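Local coordinates for protein similar to hydroxylamine oxidoreductase (Kuenenia stuttgartiensis, PDB 6H5L) that binds several c-type hemes in a reductase complex of an anammox bacterium and probably acts as an oxidoreductase, passing electrons along them, at residues Ile11-Asp19 against Gly146-Phe157; Ser38-Gln48 against Trp175-Ala185. One frame throughout, in Å; residues are numbered along the deposited sequence.

Interaction 1. Residues Ile11-Asp19 against Gly146-Phe157; sequences IPPPDLYKD and GEVCGGCHRQQF. With HEC (heme c), chain E.
Arg154 grips the carbonyl oxygen of Pro12 end-on with both terminal nitrogens, the oxygen lying in the guanidinium plane. The bond from NH1 of Arg154 to Pro12 O is the shorter at 2.8 Å; that from NH2 is more bent. Pro14 CA sits over one face of the same guanidinium. Arg154 reaches the loop because its CG stands anti to the backbone N and the chain then bends about the CB-CG bond (chi2 47°).

Pro14 is the main apolar anchor. Its CB lies over the face of the Phe157 ring, 3.9 Å from the centroid in a CH-pi contact, and its CG rests against the backbone of Gly150. Leu16 meets the same ring at another point, CD2 lying 3.5 Å from Phe157 CE1. The backbone N of Leu16 donates to OE2 of Glu147 (2.9 Å), met on the anti side of the carboxylate. Asp15 OD1 lies beside this oxygen, but Lys29 salt-bridges Asp15 and makes a long, weak ion pair with Glu147, which would be expected to ease the repulsion.

Farther out, Asp158 salt-bridges NE of Arg154. With a methionine in place of Arg154, which brings no N-H, Pro12 O would lose these two donors and Asp158 this cation, and the start of the loop would probably be freer to move.

The opposite side of segment 146-157 is a CxxCH heme-binding motif: SG of Cys149 and of Cys152 carry thioethers to CAB and CAC of the heme. His153 NE2 binds the heme iron FE at 2.0 Å, with His100 as the other axial ligand. A proline-rich N-terminal loop is thus tied, by charge-assisted bonds to backbone atoms and by packing on Phe157, to the back of a bis-histidine heme site.

Interaction 2. Residues Ser38-Gln48 against Trp175-Ala185; sequences SGPFTKYFKAQ and WEANTIVPWYA. With HEC (heme c), chain F.
Tyr184 turns its ring edge toward the face of Phe45 in an edge-to-face pair, centroids 5.2 Å apart and planes at 61°. CE1 of Tyr184 makes the closest touch, 3.6 Å from Phe45 CE2, while CD1 of Phe45 packs on the methyl of Ala185 at 3.5 Å. Phe45 CG stands between its own backbone N and carbonyl carbon (chi1 69°), which brings the ring over both Tyr184 and Ala185. The CB atoms of Phe41 and Tyr44 close on the same Ala185 methyl. Phe41 also directs CE2 and its ring edge at the carbonyl oxygen of Ile180, and Pro40 packs its CG and CD against Ile180 CG1.

Polar bonds flank this apolar patch. NE2 of Gln48 donates to the phenol oxygen of Tyr184 (3.1 Å), nearly in the plane of the Gln48 amide; Asp200 is a further partner of that phenol and also holds Asn178. Beyond the rings, Ser38 OG and Thr179 OG1 are hydrogen-bonded at 3.0 Å, and Trp175 NE1 adds a weak, bent bond to Ser38 OG. A water accepts from Phe41 N and donates to Ser38 O; its modelled approach to Thr179 O is doubtfully short.

The other side of segment 175-185 faces a heme. Ala177 CB touches propionate oxygen O1A, Val181 CG1 meets methyl CMA at 3.7 Å, and Trp183 NE1 lies near methyl CMB. Water occupies one axial position on this iron, consistent with an exchangeable ligand site, and perhaps the counterpart of the open catalytic heme of hydroxylamine oxidoreductases. The loop at 38-48 therefore backs the wall of a heme pocket: its rings pack on Tyr184, Ala185 and Pro182 beside the bridging water, Ser38 OG is bonded by Thr179 and weakly by Trp175, and Tyr184 OH by Asp200 and the Gln48 amide.

Both interactions lay an irregular N-terminal loop over paired helices that border hemes, and the segments alternate along the chain, helix 154-161 being followed by helix 174-180. Their centres are 25 Å apart and they do not touch. Interaction 1 lies farther from the centre of the chain, is only partly buried, and relies on charged groups gripping backbone atoms, with Pro14 and Leu16 packing on Phe157. Interaction 2 is buried and uses aromatic rings, small side chains and neutral hydrogen bonds. The heme relation differs too: segment 146-157 attaches its heme covalently and ligates the iron, whereas segment 175-185 lines the heme's rim.

Interaction 1. Residues Ile11-Asp19 against Gly146-Phe157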
loop_
_atom_site.group_PDB
_atom_site.type_symbol
_atom_site.label_atom_id
_atom_site.label_comp_id
_atom_site.label_asym_id
_atom_site.label_seq_id
_atom_site.Cartn_x
_atom_site.Cartn_y
_atom_site.Cartn_z
ATOM N N ILE A 11 -50.649 0.622 18.110
ATOM C CA ILE A 11 -49.726 0.081 19.099
ATOM C C ILE A 11 -49.481 1.108 20.200
ATOM O O ILE A 11 -49.111 2.248 19.913
ATOM C CB ILE A 11 -48.412 -0.363 18.435
ATOM C CG1 ILE A 11 -48.653 -1.625 17.604
ATOM C CG2 ILE A 11 -47.327 -0.594 19.479
ATOM C CD1 ILE A 11 -47.607 -1.876 16.543
ATOM N N PRO A 12 -49.697 0.702 21.449
ATOM C CA PRO A 12 -49.607 1.642 22.575
ATOM C C PRO A 12 -48.232 2.278 22.651
ATOM O O PRO A 12 -47.214 1.603 22.432
ATOM C CB PRO A 12 -49.878 0.755 23.800
ATOM C CG PRO A 12 -50.626 -0.416 23.263
ATOM C CD PRO A 12 -50.071 -0.652 21.891
ATOM N N PRO A 13 -48.161 3.575 22.944
ATOM C CA PRO A 13 -46.859 4.225 23.047
ATOM C C PRO A 13 -46.039 3.606 24.153
ATOM O O PRO A 13 -46.586 3.083 25.145
ATOM C CB PRO A 13 -47.219 5.687 23.356
ATOM C CG PRO A 13 -48.610 5.643 23.891
ATOM C CD PRO A 13 -49.273 4.509 23.178
ATOM N N PRO A 14 -44.710 3.620 24.027
ATOM C CA PRO A 14 -43.856 2.977 25.033
ATOM C C PRO A 14 -44.060 3.584 26.411
ATOM O O PRO A 14 -44.047 4.807 26.582
ATOM C CB PRO A 14 -42.438 3.228 24.506
ATOM C CG PRO A 14 -42.613 3.478 23.048
ATOM C CD PRO A 14 -43.928 4.179 22.912
ATOM N N ASP A 15 -44.249 2.711 27.400
ATOM C CA ASP A 15 -44.527 3.109 28.775
ATOM C C ASP A 15 -43.652 2.278 29.704
ATOM O O ASP A 15 -43.840 1.061 29.817
ATOM C CB ASP A 15 -46.009 2.927 29.104
ATOM C CG ASP A 15 -46.345 3.325 30.525
ATOM O OD1 ASP A 15 -45.904 4.411 30.955
ATOM O OD2 ASP A 15 -47.056 2.555 31.206
ATOM N N LEU A 16 -42.698 2.940 30.367
ATOM C CA LEU A 16 -41.840 2.252 31.326
ATOM C C LEU A 16 -42.620 1.733 32.524
ATOM O O LEU A 16 -42.192 0.765 33.163
ATOM C CB LEU A 16 -40.727 3.189 31.809
ATOM C CG LEU A 16 -39.484 3.342 30.938
ATOM C CD1 LEU A 16 -38.590 4.444 31.484
ATOM C CD2 LEU A 16 -38.733 2.024 30.866
ATOM N N TYR A 17 -43.757 2.351 32.843
ATOM C CA TYR A 17 -44.533 2.005 34.026
ATOM C C TYR A 17 -45.757 1.159 33.691
ATOM O O TYR A 17 -46.784 1.255 34.372
ATOM C CB TYR A 17 -44.941 3.273 34.770
ATOM C CG TYR A 17 -43.755 4.047 35.297
ATOM C CD1 TYR A 17 -43.071 4.941 34.485
ATOM C CD2 TYR A 17 -43.306 3.863 36.597
ATOM C CE1 TYR A 17 -41.980 5.641 34.958
ATOM C CE2 TYR A 17 -42.216 4.560 37.081
ATOM C CZ TYR A 17 -41.557 5.447 36.257
ATOM O OH TYR A 17 -40.472 6.141 36.738
ATOM N N LYS A 18 -45.666 0.340 32.645
ATOM C CA LYS A 18 -46.750 -0.564 32.294
ATOM C C LYS A 18 -46.963 -1.590 33.399
ATOM O O LYS A 18 -46.006 -2.098 33.989
ATOM C CB LYS A 18 -46.437 -1.270 30.975
ATOM C CG LYS A 18 -47.574 -2.104 30.420
ATOM C CD LYS A 18 -47.076 -3.109 29.394
ATOM C CE LYS A 18 -48.204 -4.019 28.940
ATOM N NZ LYS A 18 -47.707 -5.189 28.166
ATOM N N ASP A 19 -48.234 -1.875 33.686
ATOM C CA ASP A 19 -48.625 -2.866 34.692
ATOM C C ASP A 19 -48.195 -2.440 36.096
ATOM O O ASP A 19 -47.833 -3.268 36.933
ATOM C CB ASP A 19 -48.071 -4.253 34.347
ATOM C CG ASP A 19 -48.635 -4.802 33.048
ATOM O OD1 ASP A 19 -49.854 -4.668 32.840
ATOM O OD2 ASP A 19 -47.863 -5.350 32.231
ATOM N N GLY A 146 -36.249 6.497 28.434
ATOM C CA GLY A 146 -36.347 5.310 27.610
ATOM C C GLY A 146 -37.632 5.244 26.811
ATOM O O GLY A 146 -37.690 4.549 25.788
ATOM N N GLU A 147 -38.665 5.961 27.253
ATOM C CA GLU A 147 -39.934 5.999 26.535
ATOM C C GLU A 147 -39.806 6.720 25.198
ATOM O O GLU A 147 -40.479 6.348 24.230
ATOM C CB GLU A 147 -40.997 6.661 27.410
ATOM C CG GLU A 147 -41.111 6.032 28.799
ATOM C CD GLU A 147 -42.261 6.594 29.608
ATOM O OE1 GLU A 147 -42.613 7.769 29.381
ATOM O OE2 GLU A 147 -42.814 5.862 30.461
ATOM N N VAL A 148 -38.955 7.744 25.122
ATOM C CA VAL A 148 -38.684 8.387 23.840
ATOM C C VAL A 148 -37.868 7.459 22.947
ATOM O O VAL A 148 -38.171 7.286 21.760
ATOM C CB VAL A 148 -37.969 9.733 24.055
ATOM C CG1 VAL A 148 -37.528 10.328 22.723
ATOM C CG2 VAL A 148 -38.870 10.698 24.800
ATOM N N CYS A 149 -36.813 6.858 23.505
ATOM C CA CYS A 149 -35.997 5.916 22.745
ATOM C C CYS A 149 -36.831 4.744 22.243
ATOM O O CYS A 149 -36.672 4.303 21.098
ATOM C CB CYS A 149 -34.836 5.418 23.606
ATOM S SG CYS A 149 -33.972 6.686 24.560
ATOM N N GLY A 150 -37.731 4.229 23.084
ATOM C CA GLY A 150 -38.604 3.140 22.677
ATOM C C GLY A 150 -39.536 3.490 21.536
ATOM O O GLY A 150 -40.078 2.586 20.889
ATOM N N GLY A 151 -39.748 4.783 21.281
ATOM C CA GLY A 151 -40.566 5.180 20.146
ATOM C C GLY A 151 -40.005 4.699 18.822
ATOM O O GLY A 151 -40.760 4.371 17.902
ATOM N N CYS A 152 -38.679 4.652 18.705
ATOM C CA CYS A 152 -38.005 4.106 17.534
ATOM C C CYS A 152 -37.468 2.699 17.763
ATOM O O CYS A 152 -37.590 1.845 16.881
ATOM C CB CYS A 152 -36.853 5.023 17.107
ATOM S SG CYS A 152 -37.335 6.640 16.430
ATOM N N HIS A 153 -36.868 2.444 18.925
ATOM C CA HIS A 153 -36.311 1.132 19.249
ATOM C C HIS A 153 -37.285 0.368 20.144
ATOM O O HIS A 153 -37.058 0.162 21.337
ATOM C CB HIS A 153 -34.947 1.289 19.911
ATOM C CG HIS A 153 -33.994 2.142 19.132
ATOM N ND1 HIS A 153 -33.631 1.854 17.834
ATOM C CD2 HIS A 153 -33.319 3.266 19.471
ATOM C CE1 HIS A 153 -32.777 2.765 17.405
ATOM N NE2 HIS A 153 -32.571 3.634 18.379
ATOM N N ARG A 154 -38.389 -0.062 19.532
ATOM C CA ARG A 154 -39.452 -0.692 20.306
ATOM C C ARG A 154 -39.051 -2.084 20.783
ATOM O O ARG A 154 -39.430 -2.498 21.884
ATOM C CB ARG A 154 -40.739 -0.751 19.488
ATOM C CG ARG A 154 -41.958 -1.098 20.321
ATOM C CD ARG A 154 -41.988 -0.257 21.587
ATOM N NE ARG A 154 -43.020 -0.686 22.526
ATOM C CZ ARG A 154 -44.207 -0.101 22.651
ATOM N NH1 ARG A 154 -44.519 0.939 21.889
ATOM N NH2 ARG A 154 -45.081 -0.555 23.539
ATOM N N GLN A 155 -38.292 -2.823 19.970
ATOM C CA GLN A 155 -37.887 -4.165 20.374
ATOM C C GLN A 155 -36.937 -4.123 21.566
ATOM O O GLN A 155 -37.080 -4.913 22.506
ATOM C CB GLN A 155 -37.241 -4.904 19.201
ATOM C CG GLN A 155 -36.757 -6.296 19.565
ATOM C CD GLN A 155 -35.969 -6.957 18.454
ATOM O OE1 GLN A 155 -36.075 -6.579 17.288
ATOM N NE2 GLN A 155 -35.166 -7.950 18.813
ATOM N N GLN A 156 -35.964 -3.209 21.548
ATOM C CA GLN A 156 -35.037 -3.099 22.670
ATOM C C GLN A 156 -35.742 -2.606 23.928
ATOM O O GLN A 156 -35.432 -3.061 25.036
ATOM C CB GLN A 156 -33.877 -2.170 22.311
ATOM C CG GLN A 156 -32.828 -2.785 21.393
ATOM C CD GLN A 156 -33.256 -2.814 19.938
ATOM O OE1 GLN A 156 -34.371 -2.421 19.597
ATOM N NE2 GLN A 156 -32.365 -3.279 19.069
ATOM N N PHE A 157 -36.686 -1.674 23.778
ATOM C CA PHE A 157 -37.434 -1.181 24.932
ATOM C C PHE A 157 -38.219 -2.301 25.601
ATOM O O PHE A 157 -38.261 -2.390 26.833
ATOM C CB PHE A 157 -38.371 -0.052 24.501
ATOM C CG PHE A 157 -39.195 0.518 25.624
ATOM C CD1 PHE A 157 -38.718 1.573 26.383
ATOM C CD2 PHE A 157 -40.450 0.004 25.914
ATOM C CE1 PHE A 157 -39.474 2.101 27.414
ATOM C CE2 PHE A 157 -41.208 0.526 26.945
ATOM C CZ PHE A 157 -40.719 1.577 27.695
HETATM FE FE HEC E . -31.383 5.236 18.256
HETATM C CHA HEC E . -29.016 3.873 16.214
HETATM C CHB HEC E . -29.748 3.972 21.002
HETATM C CHC HEC E . -33.542 6.920 20.337
HETATM C CHD HEC E . -33.466 5.845 15.608
HETATM N NA HEC E . -29.675 4.142 18.555
HETATM C C1A HEC E . -28.858 3.636 17.564
HETATM C C2A HEC E . -27.835 2.823 18.201
HETATM C C3A HEC E . -28.045 2.859 19.521
HETATM C C4A HEC E . -29.206 3.685 19.771
HETATM C CMA HEC E . -27.204 2.141 20.599
HETATM C CAA HEC E . -26.686 2.057 17.506
HETATM C CBA HEC E . -25.780 3.042 16.771
HETATM C CGA HEC E . -24.411 2.446 16.572
HETATM O O1A HEC E . -24.143 1.356 17.140
HETATM O O2A HEC E . -23.584 3.060 15.850
HETATM N NB HEC E . -31.658 5.344 20.300
HETATM C C1B HEC E . -30.750 4.888 21.235
HETATM C C2B HEC E . -31.030 5.546 22.494
HETATM C C3B HEC E . -32.084 6.351 22.314
HETATM C C4B HEC E . -32.496 6.247 20.929
HETATM C CMB HEC E . -30.250 5.302 23.803
HETATM C CAB HEC E . -32.758 7.259 23.364
HETATM C CBB HEC E . -31.825 8.427 23.746
HETATM N NC HEC E . -33.189 6.164 18.030
HETATM C C1C HEC E . -33.875 6.872 18.999
HETATM C C2C HEC E . -34.869 7.700 18.337
HETATM C C3C HEC E . -34.967 7.245 17.078
HETATM C C4C HEC E . -33.833 6.374 16.828
HETATM C CMC HEC E . -35.999 8.434 19.098
HETATM C CAC HEC E . -35.960 7.725 15.990
HETATM C CBC HEC E . -35.542 9.108 15.446
HETATM N ND HEC E . -31.250 4.929 16.216
HETATM C C1D HEC E . -32.269 5.223 15.314
HETATM C C2D HEC E . -31.869 4.763 14.004
HETATM C C3D HEC E . -30.476 4.145 14.191
HETATM C C4D HEC E . -30.175 4.294 15.597
HETATM C CMD HEC E . -32.675 4.873 12.694
HETATM C CAD HEC E . -29.588 3.500 13.105
HETATM C CBD HEC E . -30.026 2.058 12.864
HETATM C CGD HEC E . -29.854 1.241 14.118
HETATM O O1D HEC E . -30.870 0.985 14.814
HETATM O O2D HEC E . -28.699 0.848 14.423
#

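Interaction 2. Residues Ser38-Gln48 against Trp175-Ala185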
loop_
_atom_site.group_PDB
_atom_site.type_symbol
_atom_site.label_atom_id
_atom_site.label_comp_id
_atom_site.label_asym_id
_atom_site.label_seq_id
_atom_site.Cartn_x
_atom_site.Cartn_y
_atom_site.Cartn_z
ATOM N N SER A 38 -39.681 10.788 46.066
ATOM C CA SER A 38 -40.265 9.744 45.236
ATOM C C SER A 38 -40.492 8.510 46.096
ATOM O O SER A 38 -39.852 8.327 47.135
ATOM C CB SER A 38 -39.373 9.404 44.036
ATOM O OG SER A 38 -38.134 8.865 44.462
ATOM N N GLY A 39 -41.412 7.664 45.643
ATOM C CA GLY A 39 -41.747 6.457 46.355
ATOM C C GLY A 39 -42.757 6.698 47.457
ATOM O O GLY A 39 -43.292 7.801 47.610
ATOM N N PRO A 40 -43.039 5.664 48.251
ATOM C CA PRO A 40 -44.017 5.818 49.343
ATOM C C PRO A 40 -43.654 6.900 50.349
ATOM O O PRO A 40 -44.553 7.434 51.013
ATOM C CB PRO A 40 -44.035 4.426 49.991
ATOM C CG PRO A 40 -42.737 3.796 49.592
ATOM C CD PRO A 40 -42.456 4.312 48.215
ATOM N N PHE A 41 -42.374 7.245 50.480
ATOM C CA PHE A 41 -41.930 8.291 51.391
ATOM C C PHE A 41 -41.568 9.574 50.652
ATOM O O PHE A 41 -40.647 10.286 51.062
ATOM C CB PHE A 41 -40.746 7.797 52.221
ATOM C CG PHE A 41 -40.959 6.438 52.826
ATOM C CD1 PHE A 41 -41.975 6.227 53.745
ATOM C CD2 PHE A 41 -40.152 5.372 52.470
ATOM C CE1 PHE A 41 -42.177 4.978 54.299
ATOM C CE2 PHE A 41 -40.350 4.122 53.019
ATOM C CZ PHE A 41 -41.365 3.924 53.934
ATOM N N THR A 42 -42.280 9.875 49.560
ATOM C CA THR A 42 -41.969 11.058 48.762
ATOM C C THR A 42 -42.160 12.347 49.550
ATOM O O THR A 42 -41.491 13.350 49.273
ATOM C CB THR A 42 -42.831 11.075 47.498
ATOM O OG1 THR A 42 -42.631 12.307 46.794
ATOM C CG2 THR A 42 -44.307 10.926 47.849
ATOM N N LYS A 43 -43.056 12.343 50.532
ATOM C CA LYS A 43 -43.339 13.528 51.332
ATOM C C LYS A 43 -42.368 13.720 52.490
ATOM O O LYS A 43 -42.485 14.712 53.219
ATOM C CB LYS A 43 -44.769 13.447 51.872
ATOM C CG LYS A 43 -45.847 13.390 50.797
ATOM C CD LYS A 43 -45.898 14.683 49.996
ATOM C CE LYS A 43 -47.064 14.686 49.020
ATOM N NZ LYS A 43 -47.197 15.986 48.307
ATOM N N TYR A 44 -41.429 12.799 52.688
ATOM C CA TYR A 44 -40.509 12.867 53.814
ATOM C C TYR A 44 -39.145 13.433 53.445
ATOM O O TYR A 44 -38.337 13.688 54.344
ATOM C CB TYR A 44 -40.335 11.475 54.436
ATOM C CG TYR A 44 -41.580 10.959 55.122
ATOM C CD1 TYR A 44 -42.635 10.435 54.386
ATOM C CD2 TYR A 44 -41.701 10.996 56.506
ATOM C CE1 TYR A 44 -43.774 9.964 55.008
ATOM C CE2 TYR A 44 -42.836 10.525 57.138
ATOM C CZ TYR A 44 -43.870 10.010 56.384
ATOM O OH TYR A 44 -45.005 9.539 57.003
ATOM N N PHE A 45 -38.867 13.633 52.159
ATOM C CA PHE A 45 -37.598 14.201 51.728
ATOM C C PHE A 45 -37.812 14.928 50.408
ATOM O O PHE A 45 -38.900 14.896 49.825
ATOM C CB PHE A 45 -36.517 13.121 51.601
ATOM C CG PHE A 45 -36.742 12.160 50.464
ATOM C CD1 PHE A 45 -37.581 11.068 50.616
ATOM C CD2 PHE A 45 -36.103 12.344 49.248
ATOM C CE1 PHE A 45 -37.784 10.182 49.573
ATOM C CE2 PHE A 45 -36.303 11.464 48.203
ATOM C CZ PHE A 45 -37.144 10.381 48.364
ATOM N N LYS A 46 -36.757 15.591 49.940
ATOM C CA LYS A 46 -36.745 16.247 48.643
ATOM C C LYS A 46 -35.637 15.646 47.791
ATOM O O LYS A 46 -34.625 15.166 48.308
ATOM C CB LYS A 46 -36.545 17.763 48.774
ATOM C CG LYS A 46 -37.680 18.470 49.495
ATOM C CD LYS A 46 -37.599 19.976 49.317
ATOM C CE LYS A 46 -38.784 20.668 49.970
ATOM N NZ LYS A 46 -38.849 22.113 49.613
ATOM N N ALA A 47 -35.842 15.669 46.479
ATOM C CA ALA A 47 -34.892 15.056 45.565
ATOM C C ALA A 47 -33.607 15.870 45.482
ATOM O O ALA A 47 -33.607 17.094 45.638
ATOM C CB ALA A 47 -35.506 14.917 44.174
ATOM N N GLN A 48 -32.500 15.173 45.238
ATOM C CA GLN A 48 -31.245 15.852 44.963
ATOM C C GLN A 48 -31.323 16.546 43.605
ATOM O O GLN A 48 -32.129 16.186 42.743
ATOM C CB GLN A 48 -30.078 14.862 44.999
ATOM C CG GLN A 48 -29.888 14.190 46.350
ATOM C CD GLN A 48 -28.782 13.151 46.342
ATOM O OE1 GLN A 48 -27.622 13.462 46.070
ATOM N NE2 GLN A 48 -29.138 11.907 46.641
ATOM N N TRP A 175 -34.619 2.763 40.149
ATOM C CA TRP A 175 -34.949 3.939 40.945
ATOM C C TRP A 175 -35.921 3.602 42.064
ATOM O O TRP A 175 -35.942 4.290 43.093
ATOM C CB TRP A 175 -35.529 5.041 40.063
ATOM C CG TRP A 175 -35.512 6.372 40.740
ATOM C CD1 TRP A 175 -36.563 7.007 41.336
ATOM C CD2 TRP A 175 -34.376 7.226 40.913
ATOM N NE1 TRP A 175 -36.152 8.209 41.861
ATOM C CE2 TRP A 175 -34.814 8.366 41.615
ATOM C CE3 TRP A 175 -33.032 7.139 40.538
ATOM C CZ2 TRP A 175 -33.955 9.412 41.949
ATOM C CZ3 TRP A 175 -32.181 8.176 40.871
ATOM C CH2 TRP A 175 -32.646 9.298 41.569
ATOM N N GLU A 176 -36.737 2.562 41.882
ATOM C CA GLU A 176 -37.593 2.092 42.964
ATOM C C GLU A 176 -36.759 1.683 44.170
ATOM O O GLU A 176 -36.957 2.188 45.279
ATOM C CB GLU A 176 -38.457 0.922 42.484
ATOM C CG GLU A 176 -39.329 0.318 43.575
ATOM C CD GLU A 176 -39.920 -1.021 43.181
ATOM O OE1 GLU A 176 -39.920 -1.343 41.974
ATOM O OE2 GLU A 176 -40.378 -1.755 44.080
ATOM N N ALA A 177 -35.800 0.778 43.960
ATOM C CA ALA A 177 -34.987 0.269 45.060
ATOM C C ALA A 177 -34.228 1.383 45.770
ATOM O O ALA A 177 -33.948 1.279 46.971
ATOM C CB ALA A 177 -34.017 -0.786 44.544
ATOM N N ASN A 178 -33.882 2.450 45.052
ATOM C CA ASN A 178 -33.103 3.529 45.647
ATOM C C ASN A 178 -33.888 4.235 46.750
ATOM O O ASN A 178 -33.417 4.353 47.887
ATOM C CB ASN A 178 -32.675 4.520 44.563
ATOM C CG ASN A 178 -31.690 5.556 45.076
ATOM O OD1 ASN A 178 -30.992 5.332 46.066
ATOM N ND2 ASN A 178 -31.627 6.699 44.401
ATOM N N THR A 179 -35.091 4.710 46.432
ATOM C CA THR A 179 -35.849 5.569 47.331
ATOM C C THR A 179 -36.951 4.842 48.094
ATOM O O THR A 179 -37.613 5.464 48.930
ATOM C CB THR A 179 -36.459 6.741 46.551
ATOM O OG1 THR A 179 -37.457 6.249 45.648
ATOM C CG2 THR A 179 -35.381 7.469 45.759
ATOM N N ILE A 180 -37.169 3.550 47.838
ATOM C CA ILE A 180 -38.239 2.858 48.550
ATOM C C ILE A 180 -37.792 2.451 49.950
ATOM O O ILE A 180 -38.626 2.319 50.856
ATOM C CB ILE A 180 -38.740 1.642 47.750
ATOM C CG1 ILE A 180 -40.112 1.194 48.261
ATOM C CG2 ILE A 180 -37.743 0.489 47.826
ATOM C CD1 ILE A 180 -40.697 0.026 47.501
ATOM N N VAL A 181 -36.497 2.252 50.158
ATOM C CA VAL A 181 -36.015 1.828 51.477
ATOM C C VAL A 181 -36.139 2.992 52.452
ATOM O O VAL A 181 -35.920 4.153 52.059
ATOM C CB VAL A 181 -34.572 1.326 51.384
ATOM C CG1 VAL A 181 -34.522 0.023 50.594
ATOM C CG2 VAL A 181 -33.674 2.373 50.741
ATOM N N PRO A 182 -36.499 2.744 53.715
ATOM C CA PRO A 182 -36.802 3.861 54.622
ATOM C C PRO A 182 -35.584 4.657 55.054
ATOM O O PRO A 182 -35.742 5.817 55.452
ATOM C CB PRO A 182 -37.467 3.168 55.817
ATOM C CG PRO A 182 -36.893 1.790 55.808
ATOM C CD PRO A 182 -36.697 1.435 54.359
ATOM N N TRP A 183 -34.381 4.087 54.991
ATOM C CA TRP A 183 -33.202 4.807 55.454
ATOM C C TRP A 183 -32.700 5.840 54.454
ATOM O O TRP A 183 -31.768 6.585 54.775
ATOM C CB TRP A 183 -32.077 3.828 55.802
ATOM C CG TRP A 183 -31.717 2.863 54.712
ATOM C CD1 TRP A 183 -30.826 3.065 53.698
ATOM C CD2 TRP A 183 -32.223 1.533 54.543
ATOM N NE1 TRP A 183 -30.754 1.946 52.902
ATOM C CE2 TRP A 183 -31.602 0.992 53.399
ATOM C CE3 TRP A 183 -33.147 0.751 55.243
ATOM C CZ2 TRP A 183 -31.872 -0.297 52.944
ATOM C CZ3 TRP A 183 -33.414 -0.527 54.788
ATOM C CH2 TRP A 183 -32.780 -1.038 53.648
ATOM N N TYR A 184 -33.290 5.911 53.259
ATOM C CA TYR A 184 -32.964 6.999 52.343
ATOM C C TYR A 184 -33.566 8.311 52.835
ATOM O O TYR A 184 -32.859 9.316 52.976
ATOM C CB TYR A 184 -33.460 6.667 50.932
ATOM C CG TYR A 184 -32.991 7.625 49.849
ATOM C CD1 TYR A 184 -33.597 8.866 49.677
ATOM C CD2 TYR A 184 -31.957 7.280 48.987
ATOM C CE1 TYR A 184 -33.176 9.739 48.692
ATOM C CE2 TYR A 184 -31.531 8.148 47.995
ATOM C CZ TYR A 184 -32.146 9.376 47.854
ATOM O OH TYR A 184 -31.733 10.249 46.874
ATOM N N ALA A 185 -34.875 8.315 53.100
ATOM C CA ALA A 185 -35.534 9.523 53.586
ATOM C C ALA A 185 -35.035 9.912 54.971
ATOM O O ALA A 185 -34.929 11.101 55.289
ATOM C CB ALA A 185 -37.048 9.322 53.603
HETATM FE FE HEC F . -27.894 -0.034 45.242
HETATM C CHA HEC F . -28.655 -3.334 45.115
HETATM C CHB HEC F . -30.353 0.608 47.388
HETATM C CHC HEC F . -26.305 2.953 46.185
HETATM C CHD HEC F . -25.752 -0.280 42.631
HETATM N NA HEC F . -29.269 -1.164 46.082
HETATM C C1A HEC F . -29.420 -2.530 45.940
HETATM C C2A HEC F . -30.509 -2.935 46.814
HETATM C C3A HEC F . -30.973 -1.844 47.433
HETATM C C4A HEC F . -30.203 -0.703 46.987
HETATM C CMA HEC F . -32.133 -1.806 48.452
HETATM C CAA HEC F . -31.064 -4.365 47.009
HETATM C CBA HEC F . -31.586 -4.917 45.688
HETATM C CGA HEC F . -33.039 -4.559 45.538
HETATM O O1A HEC F . -33.389 -3.984 44.478
HETATM O O2A HEC F . -33.840 -4.833 46.470
HETATM N NB HEC F . -28.290 1.560 46.510
HETATM C C1B HEC F . -29.322 1.522 47.418
HETATM C C2B HEC F . -29.122 2.577 48.390
HETATM C C3B HEC F . -27.986 3.239 48.055
HETATM C C4B HEC F . -27.453 2.597 46.864
HETATM C CMB HEC F . -30.125 2.793 49.550
HETATM C CAB HEC F . -27.252 4.453 48.697
HETATM C CBB HEC F . -28.082 5.371 49.624
HETATM N NC HEC F . -26.337 1.160 44.518
HETATM C C1C HEC F . -25.789 2.293 45.090
HETATM C C2C HEC F . -24.538 2.588 44.411
HETATM C C3C HEC F . -24.443 1.758 43.358
HETATM C C4C HEC F . -25.535 0.806 43.450
HETATM C CMC HEC F . -23.694 3.862 44.658
HETATM C CAC HEC F . -23.330 1.719 42.279
HETATM C CBC HEC F . -21.950 1.426 42.905
HETATM N ND HEC F . -27.285 -1.588 44.055
HETATM C C1D HEC F . -26.393 -1.446 42.998
HETATM C C2D HEC F . -26.244 -2.727 42.345
HETATM C C3D HEC F . -27.158 -3.692 43.122
HETATM C C4D HEC F . -27.758 -2.891 44.165
HETATM C CMD HEC F . -25.352 -3.025 41.119
HETATM C CAD HEC F . -27.402 -5.198 42.875
HETATM C CBD HEC F . -26.082 -5.961 42.799
HETATM C CGD HEC F . -26.375 -7.415 42.550
HETATM O O1D HEC F . -27.565 -7.801 42.662
HETATM O O2D HEC F . -25.426 -8.183 42.248
HETATM O O HOH W 1 -39.679 6.682 49.132
HETATM O O HOH W 2 -26.373 -0.827 46.472
#